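Conserved hypothetical exported protein (Bacteroides fragilis, PDB 4JJA) probably acts as an exo-beta-N-acetylmuramidase on peptidoglycan fragments, although its activity has not been firmly established. Local coordinates at residues D151-D156 against T331-K336; I168-G173 against K300-D305. One frame throughout, in Å; residues are numbered along the deposited sequence.

Interaction 1 of 2, residues D151-D156 against T331-K336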
ATOM      1  N   ASP A 151       1.129   9.926   9.093  1.00  7.69           N
ATOM      2  CA  ASP A 151       0.111  10.971   8.978  1.00  7.96           C
ATOM      3  C   ASP A 151      -1.275  10.371   8.919  1.00  7.15           C
ATOM      4  O   ASP A 151      -1.499   9.246   8.488  1.00  7.79           O
ATOM      5  CB  ASP A 151       0.379  11.812   7.709  1.00  8.11           C
ATOM      6  CG  ASP A 151      -0.002  13.264   7.833  1.00  9.30           C
ATOM      7  OD1 ASP A 151      -0.486  13.683   8.882  1.00 10.35           O
ATOM      8  OD2 ASP A 151       0.221  13.967   6.800  1.00 10.44           O
ATOM      9  N   GLY A 152      -2.223  11.212   9.309  1.00  8.15           N
ATOM     10  CA  GLY A 152      -3.630  10.889   9.242  1.00  8.26           C
ATOM     11  C   GLY A 152      -4.161  10.282  10.543  1.00  8.49           C
ATOM     12  O   GLY A 152      -3.403   9.868  11.406  1.00  9.45           O
ATOM     13  N   PRO A 153      -5.496  10.270  10.691  1.00  9.25           N
ATOM     14  CA  PRO A 153      -6.096   9.655  11.848  1.00 10.67           C
ATOM     15  C   PRO A 153      -5.770   8.172  11.951  1.00  9.80           C
ATOM     16  O   PRO A 153      -5.686   7.491  10.921  1.00  9.69           O
ATOM     17  CB  PRO A 153      -7.608   9.835  11.609  1.00 12.30           C
ATOM     18  CG  PRO A 153      -7.771  10.689  10.491  1.00 12.87           C
ATOM     19  CD  PRO A 153      -6.492  10.700   9.712  1.00 10.21           C
ATOM     20  N   ILE A 154      -5.666   7.662  13.167  1.00 10.16           N
ATOM     21  CA  ILE A 154      -5.670   6.218  13.379  1.00 10.19           C
ATOM     22  C   ILE A 154      -7.061   5.704  13.033  1.00  9.18           C
ATOM     23  O   ILE A 154      -8.060   6.290  13.426  1.00 11.59           O
ATOM     24  CB  ILE A 154      -5.248   5.859  14.827  1.00 10.71           C
ATOM     25  CG1 ILE A 154      -3.757   6.269  15.101  1.00 13.18           C
ATOM     26  CG2 ILE A 154      -5.457   4.379  15.118  1.00 13.82           C
ATOM     27  CD1 ILE A 154      -3.304   6.219  16.567  1.00 18.96           C
ATOM     28  N   LEU A 155      -7.119   4.571  12.349  1.00  8.78           N
ATOM     29  CA  LEU A 155      -8.383   3.994  11.959  1.00  8.31           C
ATOM     30  C   LEU A 155      -9.197   3.593  13.180  1.00  9.79           C
ATOM     31  O   LEU A 155      -8.738   2.801  13.983  1.00 10.91           O
ATOM     32  CB  LEU A 155      -8.151   2.776  11.093  1.00  8.16           C
ATOM     33  CG  LEU A 155      -9.361   2.034  10.582  1.00  8.43           C
ATOM     34  CD1 LEU A 155     -10.300   2.899   9.779  1.00  9.87           C
ATOM     35  CD2 LEU A 155      -8.899   0.841   9.776  1.00 10.98           C
ATOM     36  N   ASP A 156     -10.406   4.146  13.287  1.00 10.03           N
ATOM     37  CA  ASP A 156     -11.397   3.716  14.266  1.00 10.59           C
ATOM     38  C   ASP A 156     -11.889   2.357  13.830  1.00 11.47           C
ATOM     39  O   ASP A 156     -12.290   2.161  12.696  1.00 11.41           O
ATOM     40  CB  ASP A 156     -12.534   4.735  14.371  1.00 13.23           C
ATOM     41  CG  ASP A 156     -13.495   4.470  15.523  1.00 16.78           C
ATOM     42  OD1 ASP A 156     -13.829   3.315  15.767  1.00 17.26           O
ATOM     43  OD2 ASP A 156     -13.926   5.492  16.113  1.00 25.09           O
ATOM     44  N   THR A 331     -12.193   8.118  10.329  1.00  9.78           N
ATOM     45  CA  THR A 331     -12.861   8.842  11.418  1.00  9.46           C
ATOM     46  C   THR A 331     -13.986   9.657  10.814  1.00 10.26           C
ATOM     47  O   THR A 331     -13.993   9.957   9.616  1.00 10.68           O
ATOM     48  CB  THR A 331     -11.877   9.785  12.137  1.00 12.15           C
ATOM     49  OG1 THR A 331     -12.548  10.308  13.250  1.00 16.89           O
ATOM     50  CG2 THR A 331     -11.390  10.937  11.268  1.00 13.65           C
ATOM     51  N   ASP A 332     -14.957  10.003  11.641  1.00 10.22           N
ATOM     52  CA  ASP A 332     -16.117  10.743  11.221  1.00 11.76           C
ATOM     53  C   ASP A 332     -15.936  12.256  11.176  1.00 10.10           C
ATOM     54  O   ASP A 332     -16.738  12.949  10.570  1.00 10.74           O
ATOM     55  CB  ASP A 332     -17.341  10.382  12.094  1.00 13.35           C
ATOM     56  CG  ASP A 332     -17.234  10.787  13.496  1.00 17.86           C
ATOM     57  OD1 ASP A 332     -16.244  11.360  13.952  1.00 22.61           O
ATOM     58  OD2 ASP A 332     -18.243  10.503  14.223  1.00 26.15           O
ATOM     59  N   TYR A 333     -14.870  12.792  11.765  1.00  9.92           N
ATOM     60  CA  TYR A 333     -14.823  14.260  11.910  1.00 10.22           C
ATOM     61  C   TYR A 333     -14.353  14.954  10.659  1.00  9.36           C
ATOM     62  O   TYR A 333     -14.566  16.150  10.530  1.00 10.62           O
ATOM     63  CB  TYR A 333     -14.024  14.712  13.106  1.00 10.27           C
ATOM     64  CG  TYR A 333     -12.546  14.369  13.130  1.00  9.68           C
ATOM     65  CD1 TYR A 333     -11.637  15.001  12.264  1.00  9.46           C
ATOM     66  CD2 TYR A 333     -12.027  13.468  14.053  1.00  9.98           C
ATOM     67  CE1 TYR A 333     -10.280  14.733  12.325  1.00 10.93           C
ATOM     68  CE2 TYR A 333     -10.675  13.208  14.112  1.00 10.22           C
ATOM     69  CZ  TYR A 333      -9.792  13.833  13.248  1.00  9.93           C
ATOM     70  OH  TYR A 333      -8.446  13.564  13.315  1.00 12.20           O
ATOM     71  N   VAL A 334     -13.688  14.269   9.721  1.00  9.51           N
ATOM     72  CA  VAL A 334     -13.204  14.937   8.532  1.00  9.35           C
ATOM     73  C   VAL A 334     -14.358  15.449   7.668  1.00  9.10           C
ATOM     74  O   VAL A 334     -14.402  16.645   7.307  1.00 10.27           O
ATOM     75  CB  VAL A 334     -12.217  14.074   7.739  1.00  9.19           C
ATOM     76  CG1 VAL A 334     -11.826  14.720   6.392  1.00 10.45           C
ATOM     77  CG2 VAL A 334     -10.972  13.751   8.575  1.00 10.95           C
ATOM     78  N   ARG A 335     -15.350  14.596   7.387  1.00  9.39           N
ATOM     79  CA  ARG A 335     -16.515  15.056   6.670  1.00  9.29           C
ATOM     80  C   ARG A 335     -17.196  16.210   7.401  1.00 10.40           C
ATOM     81  O   ARG A 335     -17.579  17.230   6.785  1.00 10.91           O
ATOM     82  CB  ARG A 335     -17.490  13.901   6.577  1.00  9.39           C
ATOM     83  CG  ARG A 335     -18.831  14.219   5.968  1.00  9.91           C
ATOM     84  CD  ARG A 335     -19.856  13.150   6.239  1.00 10.47           C
ATOM     85  NE  ARG A 335     -19.525  11.868   5.611  1.00 10.80           N
ATOM     86  CZ  ARG A 335     -20.173  11.301   4.586  1.00 10.49           C
ATOM     87  NH1 ARG A 335     -21.184  11.898   3.979  1.00 11.27           N
ATOM     88  NH2 ARG A 335     -19.788  10.096   4.184  1.00 10.52           N
ATOM     89  N   LYS A 336     -17.403  16.030   8.698  1.00 11.25           N
ATOM     90  CA  LYS A 336     -18.159  17.025   9.463  1.00 11.89           C
ATOM     91  C   LYS A 336     -17.458  18.390   9.464  1.00 10.88           C
ATOM     92  O   LYS A 336     -18.089  19.441   9.304  1.00 12.05           O
ATOM     93  CB  LYS A 336     -18.350  16.560  10.897  1.00 12.68           C
ATOM     94  CG  LYS A 336     -19.276  15.358  11.047  1.00 15.43           C
ATOM     95  CD  LYS A 336     -19.359  14.925  12.547  1.00 23.09           C
ATOM     96  CE  LYS A 336     -20.067  13.615  12.812  1.00 27.72           C
ATOM     97  NZ  LYS A 336     -20.035  13.308  14.293  1.00 32.63           N
TER
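Pro153 meets Thr331 through the outer carbons of its ring: CG lies 3.7 Å from the methyl CG2 of Thr331, and the two side chains cross at about a right angle. The same CG comes to 4.1 Å from the hydroxyl oxygen OH of Tyr333, so the proline ring meets both a methyl and the far end of a phenol. The contact is purely van der Waals, and the rigid ring of proline offers CB and CG as a preformed apolar surface for the methyl of Thr331. Thr331 CG2 has a second role, resting 3.6 Å above the plane of the Tyr333 ring, over its centre. Tyr333 reaches this place because its CG stands between backbone N and carbonyl carbon (chi1 63°), folding the ring back over Thr331. Arg350 makes a cation-pi contact with the same ring. Before Pro153, Gly152 holds a positive phi of 93°, a backbone shape suited to glycine; Ile154 N is bound by Asp354. Trp351 touches both Pro153 and Tyr333, while Val334 packs on Phe325 of helix 325-329. The contact thus sets the loop between strand 136-140 and helix 176-185 against helix 333-339 and the residues that lead into it.

Interaction 2 of 2, residues I168-G173 against K300-D305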
ATOM      1  N   ILE A 168      -4.059   1.753  12.494  1.00  7.80           N
ATOM      2  CA  ILE A 168      -2.857   2.463  12.077  1.00  7.39           C
ATOM      3  C   ILE A 168      -3.295   3.750  11.387  1.00  7.76           C
ATOM      4  O   ILE A 168      -4.447   3.893  10.977  1.00  8.23           O
ATOM      5  CB  ILE A 168      -1.930   1.586  11.199  1.00  7.67           C
ATOM      6  CG1 ILE A 168      -2.620   1.222   9.848  1.00  8.93           C
ATOM      7  CG2 ILE A 168      -1.479   0.358  11.939  1.00  9.53           C
ATOM      8  CD1 ILE A 168      -1.767   0.339   8.937  1.00  9.59           C
ATOM      9  N   PRO A 169      -2.395   4.726  11.228  1.00  7.45           N
ATOM     10  CA  PRO A 169      -2.704   5.953  10.510  1.00  7.19           C
ATOM     11  C   PRO A 169      -2.834   5.697   9.002  1.00  8.04           C
ATOM     12  O   PRO A 169      -2.591   4.584   8.528  1.00  9.04           O
ATOM     13  CB  PRO A 169      -1.504   6.886  10.830  1.00  7.86           C
ATOM     14  CG  PRO A 169      -0.847   6.277  12.061  1.00  8.47           C
ATOM     15  CD  PRO A 169      -1.042   4.777  11.797  1.00  8.41           C
ATOM     16  N   ILE A 170      -3.242   6.714   8.259  1.00  6.78           N
ATOM     17  CA  ILE A 170      -3.351   6.589   6.829  1.00  7.16           C
ATOM     18  C   ILE A 170      -1.986   6.277   6.228  1.00  7.44           C
ATOM     19  O   ILE A 170      -1.830   5.353   5.392  1.00  8.05           O
ATOM     20  CB  ILE A 170      -3.989   7.862   6.192  1.00  7.71           C
ATOM     21  CG1 ILE A 170      -5.458   7.997   6.648  1.00  7.82           C
ATOM     22  CG2 ILE A 170      -3.898   7.855   4.683  1.00  8.60           C
ATOM     23  CD1 ILE A 170      -6.142   9.280   6.173  1.00  9.57           C
ATOM     24  N   VAL A 171      -0.988   7.094   6.585  1.00  6.59           N
ATOM     25  CA  VAL A 171       0.408   6.909   6.167  1.00  7.24           C
ATOM     26  C   VAL A 171       1.054   6.366   7.448  1.00  7.35           C
ATOM     27  O   VAL A 171       1.250   7.106   8.419  1.00  7.93           O
ATOM     28  CB  VAL A 171       1.015   8.239   5.690  1.00  6.98           C
ATOM     29  CG1 VAL A 171       2.548   8.032   5.459  1.00  8.26           C
ATOM     30  CG2 VAL A 171       0.316   8.794   4.453  1.00  8.21           C
ATOM     31  N   HIS A 172       1.371   5.070   7.454  1.00  7.11           N
ATOM     32  CA  HIS A 172       1.860   4.415   8.664  1.00  7.63           C
ATOM     33  C   HIS A 172       3.385   4.500   8.822  1.00  7.46           C
ATOM     34  O   HIS A 172       3.902   4.303   9.929  1.00  8.62           O
ATOM     35  CB  HIS A 172       1.349   2.970   8.744  1.00  8.14           C
ATOM     36  CG  HIS A 172       1.642   2.170   7.520  1.00  7.96           C
ATOM     37  ND1 HIS A 172       2.919   1.752   7.199  1.00  8.79           N
ATOM     38  CD2 HIS A 172       0.811   1.674   6.571  1.00  8.43           C
ATOM     39  CE1 HIS A 172       2.845   1.020   6.096  1.00  9.80           C
ATOM     40  NE2 HIS A 172       1.578   1.003   5.671  1.00  9.44           N
ATOM     41  N   GLY A 173       4.089   4.767   7.716  1.00  7.22           N
ATOM     42  CA  GLY A 173       5.488   4.948   7.731  1.00  8.37           C
ATOM     43  C   GLY A 173       6.371   3.733   7.886  1.00  8.02           C
ATOM     44  O   GLY A 173       7.552   3.879   8.125  1.00 10.11           O
ATOM     45  N   LYS A 300       4.116  18.825   2.651  1.00 13.53           N
ATOM     46  CA  LYS A 300       2.745  18.929   3.099  1.00 13.97           C
ATOM     47  C   LYS A 300       2.131  17.622   3.566  1.00 13.15           C
ATOM     48  O   LYS A 300       1.094  17.665   4.197  1.00 15.58           O
ATOM     49  CB  LYS A 300       1.910  19.524   1.936  1.00 13.73           C
ATOM     50  CG  LYS A 300       2.328  20.994   1.687  1.00 17.40           C
ATOM     51  CD  LYS A 300       1.365  21.735   0.810  1.00 20.69           C
ATOM     52  CE  LYS A 300       1.769  23.189   0.567  1.00 22.25           C
ATOM     53  NZ  LYS A 300       0.838  23.890  -0.392  1.00 23.70           N
ATOM     54  N   GLY A 301       2.715  16.466   3.230  1.00 11.64           N
ATOM     55  CA  GLY A 301       2.099  15.207   3.697  1.00 10.36           C
ATOM     56  C   GLY A 301       0.672  15.110   3.221  1.00 10.32           C
ATOM     57  O   GLY A 301       0.351  15.512   2.110  1.00 12.05           O
ATOM     58  N   ILE A 302      -0.212  14.533   4.029  1.00  9.74           N
ATOM     59  CA  ILE A 302      -1.626  14.493   3.635  1.00  9.04           C
ATOM     60  C   ILE A 302      -2.131  15.928   3.566  1.00  9.86           C
ATOM     61  O   ILE A 302      -2.069  16.656   4.543  1.00 11.47           O
ATOM     62  CB  ILE A 302      -2.454  13.666   4.590  1.00  8.76           C
ATOM     63  CG1 ILE A 302      -2.017  12.196   4.565  1.00  9.61           C
ATOM     64  CG2 ILE A 302      -3.971  13.798   4.292  1.00 10.86           C
ATOM     65  CD1 ILE A 302      -2.662  11.330   5.653  1.00 11.39           C
ATOM     66  N   ASN A 303      -2.601  16.308   2.407  1.00  9.22           N
ATOM     67  CA  ASN A 303      -3.001  17.660   2.098  1.00  9.68           C
ATOM     68  C   ASN A 303      -4.478  17.654   1.736  1.00  9.02           C
ATOM     69  O   ASN A 303      -4.828  17.209   0.624  1.00 10.30           O
ATOM     70  CB  ASN A 303      -2.161  18.183   0.952  1.00 11.06           C
ATOM     71  CG  ASN A 303      -2.442  19.627   0.657  1.00 10.68           C
ATOM     72  OD1 ASN A 303      -3.345  20.219   1.243  1.00 11.74           O
ATOM     73  ND2 ASN A 303      -1.674  20.212  -0.287  1.00 13.71           N
ATOM     74  N   LEU A 304      -5.326  18.147   2.648  1.00  9.31           N
ATOM     75  CA  LEU A 304      -6.766  18.228   2.435  1.00  8.82           C
ATOM     76  C   LEU A 304      -7.204  19.375   1.559  1.00  9.08           C
ATOM     77  O   LEU A 304      -8.388  19.505   1.280  1.00  9.34           O
ATOM     78  CB  LEU A 304      -7.517  18.247   3.765  1.00 10.14           C
ATOM     79  CG  LEU A 304      -7.336  17.081   4.690  1.00 10.43           C
ATOM     80  CD1 LEU A 304      -8.015  17.339   6.022  1.00 13.56           C
ATOM     81  CD2 LEU A 304      -7.836  15.760   4.035  1.00 11.85           C
ATOM     82  N   ASP A 305      -6.270  20.199   1.095  1.00  9.06           N
ATOM     83  CA  ASP A 305      -6.637  21.326   0.239  1.00  9.97           C
ATOM     84  C   ASP A 305      -7.464  20.895  -0.954  1.00  9.21           C
ATOM     85  O   ASP A 305      -8.368  21.626  -1.396  1.00  9.71           O
ATOM     86  CB  ASP A 305      -5.390  22.090  -0.285  1.00 10.46           C
ATOM     87  CG  ASP A 305      -4.712  23.000   0.725  1.00 13.78           C
ATOM     88  OD1 ASP A 305      -5.267  23.269   1.780  1.00 15.15           O
ATOM     89  OD2 ASP A 305      -3.589  23.480   0.403  1.00 17.61           O
TER
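Ile302 meets Ile170 and Val171 without a ring or amide between them, so the flat groups stand to the flanks of a purely aliphatic contact. One is the Asn303 carboxamide: its OD1 accepts a hydrogen bond from the backbone N of Asp305 at 2.9 Å, the donor lying 43° out of the carbonyl plane and therefore not on a lone pair. This is a capping bond, and the short amide of asparagine suits the turn leading into helix 305-314. The other is the imidazole of His172, whose ND1 is hydrogen-bonded to the backbone N of Met174.

Between them, the end of Ile302 does the touching. Its CD1 is 3.8 Å from Ile170 CB and also 3.8 Å from Ile170 CG2, the two chains crossing at a slant. Val171 lies alongside instead, running the opposite way, with CG2 4.1 Å from Ile302 CD1. Ile302 CG1 points anti to the carbonyl carbon (chi1 -64°), and with the chain then extended its terminal methyl reaches both partners.

Ile170 and Val171 together face Asp151 in a classic beta bulge, which turns both side chains toward Ile302. The bulge belongs to the part of the chain built on a Rossmann-like parallel sheet, in the loop between strand 136-140 and helix 176-185; Ile302 comes from the C-terminal family region. There Gly301, with phi 57°, takes the chain out of helix 294-300, a positive angle that glycine adopts readily. Pro231 of helix 224-233 touches both Val171 and Ile302, and Ile170 also packs on Leu114 and Arg115. Branched aliphatic side chains fill this buried interface without bringing in polar atoms that would need partners, and Ile302 is long enough to reach both neighbours. Ser232 OG is hydrogen-bonded to the backbone N of Asn303.

How the interactions relate
Interactions 1 and 2 have centres 11 Å apart and are joined through Asp151, at the start of 151-156. Its OD2 lies 2.9 Å from Ile302 N, a probable hydrogen bond that ties the 151-156 segment to the 300-305 segment, while its backbone N lies 2.9 Å from Val171 O. Lys348 NZ pairs with Asp151 OD2 and also binds Ile302 O, which would be expected to favour a charged carboxylate. Farther along, Leu155 and Ile168 are joined by backbone hydrogen bonding. Both contacts therefore fasten the same loop of the N-terminal region to different parts of the C-terminal one.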